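Local coordinates for protein thymine dioxygenase (Neurospora crassa, PDB 5C3Q) that probably hydroxylates the methyl group of thymine as a 2-oxoglutarate-dependent, non-haem iron dioxygenase, at residues 119-124 with 193-198; 234-239 with 270-275. One frame throughout, in Å; residues are numbered along the deposited sequence.

Contact 1 of 2, residues 119-124 with 193-198; sequences IKESYE and LLHYPA. With AKG (2-oxoglutaric acid), chain F; EDO (1,2-ethanediol), chain I.
Glu121 and His195 form an antiparallel hydrogen-bonded pair, and Tyr123 with Leu193 makes the next one along strands 121-124 and 193-196. At each pair the backbones exchange two bonds: Glu121 N reaches His195 O at 2.8 Å, and Tyr123 N reaches Leu193 O at 3.0 Å. Between them Ser122 and Leu194 are a non-hydrogen-bonded pair, where Ser122 CA makes a CA-H...O contact of 3.1 Å with Leu193 O. Ser122 CB packs against the methyl CD2 of Leu194, a buried spot that suits a small side chain.

The polar side-chain bond is a His-carboxylate pair. His195 ND1 donates to Glu121 OE2 over 2.6 Å, using the anti lone pair of that oxygen, which lies in the imidazole plane; the carboxylate itself is turned 39° from the ring. Because Glu121 CG sits between its own backbone N and carbonyl carbon (chi1 52°), its extended chain runs alongside the histidine. OE1 forms a salt bridge with Lys78 and a hydrogen bond with Tyr92, so both oxygens of the buried carboxylate are paired, which probably keeps it charged.

Apolar contacts flank this bond. Leu193 CD1 lies at the edge of the Tyr123 ring, 4.1 Å from CD2, while the tyrosine hydroxyl goes to Pro136 O. Lys120 CB approaches the Tyr196 ring obliquely, 3.5 Å from CD2, and the lysine chain follows the ring to a water that also joins Tyr196 OH and the 2-oxoglutarate.

On that side the strands become active-site wall. Tyr196 OH donates to O4 of 2-oxoglutarate at 2.7 Å, a task a phenol suits, and Leu194 CD1 lines the pocket. Arg288 and Ser290 on adjacent strand 284-295, together with Arg192, also hydrogen-bond the co-substrate, the first two forming the Arg-X-Ser motif characteristic of the iron/ascorbate-dependent oxidoreductase family.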
loop_
_atom_site.group_PDB
_atom_site.type_symbol
_atom_site.label_atom_id
_atom_site.label_comp_id
_atom_site.label_asym_id
_atom_site.label_seq_id
_atom_site.Cartn_x
_atom_site.Cartn_y
_atom_site.Cartn_z
ATOM N N ILE A 119 -9.354 5.272 -13.170
ATOM C CA ILE A 119 -9.843 6.615 -12.876
ATOM C C ILE A 119 -9.298 7.037 -11.511
ATOM O O ILE A 119 -9.981 6.942 -10.493
ATOM C CB ILE A 119 -11.382 6.695 -12.903
ATOM C CG1 ILE A 119 -11.931 6.123 -14.214
ATOM C CG2 ILE A 119 -11.835 8.142 -12.751
ATOM C CD1 ILE A 119 -13.423 5.862 -14.192
ATOM N N LYS A 120 -8.050 7.491 -11.508
ATOM C CA LYS A 120 -7.354 7.845 -10.278
ATOM C C LYS A 120 -6.234 8.840 -10.564
ATOM O O LYS A 120 -5.799 8.987 -11.700
ATOM C CB LYS A 120 -6.773 6.587 -9.617
ATOM C CG LYS A 120 -5.616 5.942 -10.376
ATOM C CD LYS A 120 -5.025 4.762 -9.618
ATOM C CE LYS A 120 -3.808 4.198 -10.332
ATOM N NZ LYS A 120 -3.128 3.149 -9.518
ATOM N N GLU A 121 -5.785 9.533 -9.526
ATOM C CA GLU A 121 -4.548 10.301 -9.600
ATOM C C GLU A 121 -3.776 10.080 -8.309
ATOM O O GLU A 121 -4.357 9.719 -7.282
ATOM C CB GLU A 121 -4.811 11.793 -9.861
ATOM C CG GLU A 121 -5.795 12.450 -8.911
ATOM C CD GLU A 121 -6.081 13.906 -9.245
ATOM O OE1 GLU A 121 -5.287 14.553 -9.962
ATOM O OE2 GLU A 121 -7.108 14.422 -8.762
ATOM N N SER A 122 -2.464 10.267 -8.370
ATOM C CA SER A 122 -1.612 10.005 -7.221
ATOM C C SER A 122 -0.463 10.996 -7.119
ATOM O O SER A 122 -0.057 11.612 -8.106
ATOM C CB SER A 122 -1.068 8.576 -7.276
ATOM O OG SER A 122 -0.220 8.392 -8.391
ATOM N N TYR A 123 0.038 11.149 -5.901
ATOM C CA TYR A 123 1.212 11.951 -5.638
ATOM C C TYR A 123 2.082 11.202 -4.635
ATOM O O TYR A 123 1.635 10.879 -3.529
ATOM C CB TYR A 123 0.809 13.319 -5.095
ATOM C CG TYR A 123 1.987 14.212 -4.793
ATOM C CD1 TYR A 123 2.689 14.842 -5.817
ATOM C CD2 TYR A 123 2.404 14.422 -3.484
ATOM C CE1 TYR A 123 3.772 15.660 -5.545
ATOM C CE2 TYR A 123 3.485 15.236 -3.203
ATOM C CZ TYR A 123 4.166 15.852 -4.233
ATOM O OH TYR A 123 5.242 16.658 -3.944
ATOM N N GLU A 124 3.324 10.935 -5.024
ATOM C CA GLU A 124 4.224 10.109 -4.228
ATOM C C GLU A 124 5.398 10.887 -3.627
ATOM O O GLU A 124 6.062 11.680 -4.304
ATOM C CB GLU A 124 4.704 8.935 -5.067
ATOM C CG GLU A 124 3.589 7.916 -5.269
ATOM C CD GLU A 124 3.851 6.942 -6.392
ATOM O OE1 GLU A 124 3.601 5.730 -6.193
ATOM O OE2 GLU A 124 4.287 7.382 -7.474
ATOM N N LEU A 193 -0.215 9.361 -1.923
ATOM C CA LEU A 193 -1.521 9.988 -1.779
ATOM C C LEU A 193 -2.353 9.624 -3.003
ATOM O O LEU A 193 -1.870 9.740 -4.130
ATOM C CB LEU A 193 -1.378 11.512 -1.691
ATOM C CG LEU A 193 -0.406 12.045 -0.634
ATOM C CD1 LEU A 193 -0.412 13.562 -0.651
ATOM C CD2 LEU A 193 -0.752 11.528 0.755
ATOM N N LEU A 194 -3.587 9.180 -2.778
ATOM C CA LEU A 194 -4.480 8.765 -3.859
ATOM C C LEU A 194 -5.798 9.521 -3.823
ATOM O O LEU A 194 -6.405 9.695 -2.766
ATOM C CB LEU A 194 -4.763 7.265 -3.777
ATOM C CG LEU A 194 -3.619 6.349 -4.218
ATOM C CD1 LEU A 194 -3.705 4.987 -3.538
ATOM C CD2 LEU A 194 -3.619 6.204 -5.731
ATOM N N HIS A 195 -6.234 9.956 -4.998
ATOM C CA HIS A 195 -7.542 10.556 -5.171
ATOM C C HIS A 195 -8.227 9.891 -6.359
ATOM O O HIS A 195 -7.704 9.892 -7.472
ATOM C CB HIS A 195 -7.410 12.066 -5.381
ATOM C CG HIS A 195 -8.670 12.723 -5.845
ATOM N ND1 HIS A 195 -8.726 13.500 -6.980
ATOM C CD2 HIS A 195 -9.924 12.711 -5.334
ATOM C CE1 HIS A 195 -9.958 13.946 -7.146
ATOM N NE2 HIS A 195 -10.705 13.479 -6.161
ATOM N N TYR A 196 -9.387 9.298 -6.101
ATOM C CA TYR A 196 -10.199 8.693 -7.144
ATOM C C TYR A 196 -11.377 9.635 -7.382
ATOM O O TYR A 196 -12.289 9.691 -6.562
ATOM C CB TYR A 196 -10.692 7.312 -6.704
ATOM C CG TYR A 196 -9.594 6.333 -6.341
ATOM C CD1 TYR A 196 -9.087 6.265 -5.046
ATOM C CD2 TYR A 196 -9.067 5.469 -7.294
ATOM C CE1 TYR A 196 -8.077 5.367 -4.715
ATOM C CE2 TYR A 196 -8.069 4.565 -6.971
ATOM C CZ TYR A 196 -7.577 4.518 -5.682
ATOM O OH TYR A 196 -6.586 3.614 -5.373
ATOM N N PRO A 197 -11.351 10.406 -8.488
ATOM C CA PRO A 197 -12.395 11.416 -8.704
ATOM C C PRO A 197 -13.822 10.869 -8.697
ATOM O O PRO A 197 -14.049 9.693 -8.998
ATOM C CB PRO A 197 -12.066 11.981 -10.094
ATOM C CG PRO A 197 -10.616 11.719 -10.281
ATOM C CD PRO A 197 -10.333 10.436 -9.554
ATOM N N ALA A 198 -14.769 11.731 -8.341
ATOM C CA ALA A 198 -16.178 11.399 -8.445
ATOM C C ALA A 198 -16.439 10.921 -9.862
ATOM O O ALA A 198 -15.946 11.514 -10.819
ATOM C CB ALA A 198 -17.040 12.614 -8.128
HETATM C C1 AKG F . -2.136 0.846 -4.176
HETATM O O1 AKG F . -1.213 0.004 -4.344
HETATM O O2 AKG F . -1.965 2.059 -4.413
HETATM C C2 AKG F . -3.453 0.394 -3.702
HETATM O O5 AKG F . -3.693 -0.808 -3.621
HETATM C C3 AKG F . -4.506 1.418 -3.322
HETATM C C4 AKG F . -5.727 0.742 -2.706
HETATM C C5 AKG F . -6.749 1.753 -2.242
HETATM O O3 AKG F . -7.534 1.409 -1.333
HETATM O O4 AKG F . -6.799 2.883 -2.773
HETATM C C1 EDO I . 3.578 6.361 -10.337
HETATM O O1 EDO I . 2.854 5.776 -9.251
HETATM C C2 EDO I . 2.893 6.048 -11.659
HETATM O O2 EDO I . 3.355 4.804 -12.195
HETATM O O HOH W 1 -12.646 7.463 -9.727
HETATM O O HOH W 2 -3.866 2.823 -6.625
#

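Contact 2 of 2, residues 234-239 with 270-275; sequences QVKSPN and STVHRV. With NI (nickel (II) ion), chain E; AKG (2-oxoglutaric acid), chain F; EDO (1,2-ethanediol), chain H.
Strands 234-236 and 273-275 run antiparallel at 155°, their axes 4.9 Å apart at closest, with Gln234 and Arg274 exchanging two backbone bonds and Lys236 N adding a third to Val272 O. Val235 and His273 face each other as the non-hydrogen-bonded pair.

The side chains of Gln234 and Arg274 lie side by side on one face of the sheet. Arginine presents the side of its guanidinium, and NE and NH2 both converge on Gln234 OE1, at 2.8 Å and 2.9 Å. Amide and guanidinium are nearly coplanar, 15° apart, and both donors lie in the carbonyl plane, so the two bonds fix the rotation of both flat groups. Glutamine suits the place because its amide also has N-H groups to give: NE2 bonds Asp244.

On the other face His273 serves the metal. With chi1 at 52° the imidazole is tucked over its own backbone, which swings the ring away from Gln234, whose carbonyl oxygen lies 3.1 Å from His273 CB. ND1 donates to the carbonyl of Thr271 at 2.9 Å, holding the ring in place and leaving NE2 to bind nickel at 2.2 Å. The nickel, probably standing in for iron, is also held by His216, Asp218, 2-oxoglutarate and a water. Nearby, the methyl branches Val235 CG1 and Thr271 CG2 meet at 3.6 Å, where beta-branched residues fit an extended backbone; the threonine hydroxyl turns instead to Ala45 O.

Within the four-stranded antiparallel sheet this pair is central. Strand 213-216, which carries His216, borders 273-275, and strand 242-244 borders 234-236, its Phe242 forming a cation-pi contact with Arg274. Leu13 of strand 13-19 packs on Val235, and Phe47 of strand 47-51 meets the His273 ring edge-to-face.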
loop_
_atom_site.group_PDB
_atom_site.type_symbol
_atom_site.label_atom_id
_atom_site.label_comp_id
_atom_site.label_asym_id
_atom_site.label_seq_id
_atom_site.Cartn_x
_atom_site.Cartn_y
_atom_site.Cartn_z
ATOM N N GLN A 234 -10.866 -4.372 -2.749
ATOM C CA GLN A 234 -11.185 -5.793 -2.758
ATOM C C GLN A 234 -9.912 -6.612 -2.695
ATOM O O GLN A 234 -8.898 -6.243 -3.281
ATOM C CB GLN A 234 -11.979 -6.172 -4.008
ATOM C CG GLN A 234 -13.338 -5.504 -4.111
ATOM C CD GLN A 234 -14.182 -6.057 -5.247
ATOM O OE1 GLN A 234 -13.666 -6.429 -6.301
ATOM N NE2 GLN A 234 -15.491 -6.102 -5.040
ATOM N N VAL A 235 -9.978 -7.720 -1.968
ATOM C CA VAL A 235 -8.840 -8.599 -1.762
ATOM C C VAL A 235 -9.233 -9.973 -2.296
ATOM O O VAL A 235 -10.347 -10.437 -2.053
ATOM C CB VAL A 235 -8.486 -8.688 -0.264
ATOM C CG1 VAL A 235 -7.355 -9.679 -0.016
ATOM C CG2 VAL A 235 -8.123 -7.314 0.278
ATOM N N LYS A 236 -8.322 -10.619 -3.020
ATOM C CA LYS A 236 -8.615 -11.909 -3.627
ATOM C C LYS A 236 -8.588 -13.024 -2.579
ATOM O O LYS A 236 -7.636 -13.149 -1.806
ATOM C CB LYS A 236 -7.641 -12.205 -4.777
ATOM C CG LYS A 236 -8.206 -13.162 -5.811
ATOM C CD LYS A 236 -7.576 -12.978 -7.185
ATOM C CE LYS A 236 -8.294 -13.823 -8.218
ATOM N NZ LYS A 236 -7.475 -14.078 -9.435
ATOM N N SER A 237 -9.654 -13.818 -2.547
ATOM C CA SER A 237 -9.771 -14.931 -1.613
ATOM C C SER A 237 -8.943 -16.128 -2.086
ATOM O O SER A 237 -8.555 -16.190 -3.257
ATOM C CB SER A 237 -11.235 -15.355 -1.493
ATOM O OG SER A 237 -11.649 -16.064 -2.646
ATOM N N PRO A 238 -8.689 -17.097 -1.183
ATOM C CA PRO A 238 -8.013 -18.333 -1.593
ATOM C C PRO A 238 -8.778 -19.170 -2.625
ATOM O O PRO A 238 -8.181 -20.042 -3.260
ATOM C CB PRO A 238 -7.850 -19.111 -0.276
ATOM C CG PRO A 238 -8.766 -18.462 0.700
ATOM C CD PRO A 238 -8.845 -17.027 0.281
ATOM N N ASN A 239 -10.077 -18.920 -2.781
ATOM C CA ASN A 239 -10.875 -19.574 -3.815
ATOM C C ASN A 239 -10.918 -18.783 -5.119
ATOM O O ASN A 239 -11.578 -19.197 -6.062
ATOM C CB ASN A 239 -12.299 -19.822 -3.317
ATOM C CG ASN A 239 -12.330 -20.574 -2.006
ATOM O OD1 ASN A 239 -11.468 -21.413 -1.741
ATOM N ND2 ASN A 239 -13.319 -20.273 -1.173
ATOM N N SER A 270 1.582 -12.471 -0.144
ATOM C CA SER A 270 1.328 -11.179 -0.768
ATOM C C SER A 270 0.135 -11.363 -1.691
ATOM O O SER A 270 0.220 -12.087 -2.678
ATOM C CB SER A 270 2.535 -10.691 -1.563
ATOM O OG SER A 270 2.241 -9.435 -2.161
ATOM N N THR A 271 -0.971 -10.708 -1.361
ATOM C CA THR A 271 -2.273 -11.048 -1.937
ATOM C C THR A 271 -2.735 -10.002 -2.940
ATOM O O THR A 271 -2.533 -8.799 -2.741
ATOM C CB THR A 271 -3.311 -11.211 -0.812
ATOM O OG1 THR A 271 -2.825 -12.188 0.115
ATOM C CG2 THR A 271 -4.667 -11.660 -1.339
ATOM N N VAL A 272 -3.363 -10.483 -4.010
ATOM C CA VAL A 272 -3.840 -9.637 -5.092
ATOM C C VAL A 272 -5.020 -8.815 -4.587
ATOM O O VAL A 272 -5.901 -9.337 -3.900
ATOM C CB VAL A 272 -4.259 -10.478 -6.319
ATOM C CG1 VAL A 272 -4.874 -9.609 -7.413
ATOM C CG2 VAL A 272 -3.061 -11.248 -6.875
ATOM N N HIS A 273 -5.020 -7.528 -4.924
ATOM C CA HIS A 273 -6.098 -6.626 -4.556
ATOM C C HIS A 273 -6.312 -5.565 -5.633
ATOM O O HIS A 273 -5.474 -5.377 -6.513
ATOM C CB HIS A 273 -5.814 -5.976 -3.197
ATOM C CG HIS A 273 -4.467 -5.339 -3.101
ATOM N ND1 HIS A 273 -3.296 -6.069 -3.082
ATOM C CD2 HIS A 273 -4.102 -4.040 -3.025
ATOM C CE1 HIS A 273 -2.269 -5.243 -3.000
ATOM N NE2 HIS A 273 -2.732 -4.009 -2.964
ATOM N N ARG A 274 -7.453 -4.886 -5.557
ATOM C CA ARG A 274 -7.853 -3.907 -6.559
ATOM C C ARG A 274 -8.837 -2.930 -5.933
ATOM O O ARG A 274 -9.270 -3.125 -4.796
ATOM C CB ARG A 274 -8.500 -4.602 -7.762
ATOM C CG ARG A 274 -9.884 -5.172 -7.490
ATOM C CD ARG A 274 -10.383 -6.038 -8.631
ATOM N NE ARG A 274 -11.748 -6.499 -8.388
ATOM C CZ ARG A 274 -12.506 -7.141 -9.275
ATOM N NH1 ARG A 274 -12.047 -7.416 -10.490
ATOM N NH2 ARG A 274 -13.738 -7.501 -8.944
ATOM N N VAL A 275 -9.185 -1.885 -6.678
ATOM C CA VAL A 275 -10.256 -0.981 -6.275
ATOM C C VAL A 275 -11.256 -0.868 -7.422
ATOM O O VAL A 275 -10.886 -0.524 -8.543
ATOM C CB VAL A 275 -9.743 0.420 -5.888
ATOM C CG1 VAL A 275 -10.882 1.268 -5.331
ATOM C CG2 VAL A 275 -8.629 0.322 -4.857
HETATM NI NI NI E . -1.845 -2.057 -3.638
HETATM C C1 AKG F . -2.136 0.846 -4.176
HETATM O O1 AKG F . -1.213 0.004 -4.344
HETATM O O2 AKG F . -1.965 2.059 -4.413
HETATM C C2 AKG F . -3.453 0.394 -3.702
HETATM O O5 AKG F . -3.693 -0.808 -3.621
HETATM C C3 AKG F . -4.506 1.418 -3.322
HETATM C C4 AKG F . -5.727 0.742 -2.706
HETATM C C5 AKG F . -6.749 1.753 -2.242
HETATM O O3 AKG F . -7.534 1.409 -1.333
HETATM O O4 AKG F . -6.799 2.883 -2.773
HETATM C C1 EDO H . -4.926 -15.458 0.204
HETATM O O1 EDO H . -5.455 -16.387 -0.750
HETATM C C2 EDO H . -3.405 -15.551 0.190
HETATM O O2 EDO H . -2.869 -14.794 -0.904
HETATM O O HOH W 3 -1.725 -1.372 -1.542
#

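How the contacts relate
Contact 1 closes before contact 2 opens, so the two come in series along the chain, and their centres lie about 20 Å apart. Contact 1 belongs to the large mixed sheet, near the end that finishes with strand 91-93; contact 2 is the middle of the smaller four-stranded sheet. These sheets form the two walls of the double-stranded beta-helix, with 2-oxoglutarate between them. The walls meet directly where Tyr196 OH packs 3.9 Å from Val275 CG2. Contact 1 provides the tyrosine bond to the far carboxylate and contact 2 the histidine on the metal, yet each also touches the co-substrate's other end: Leu194 and a water from contact 1, Val275 from contact 2.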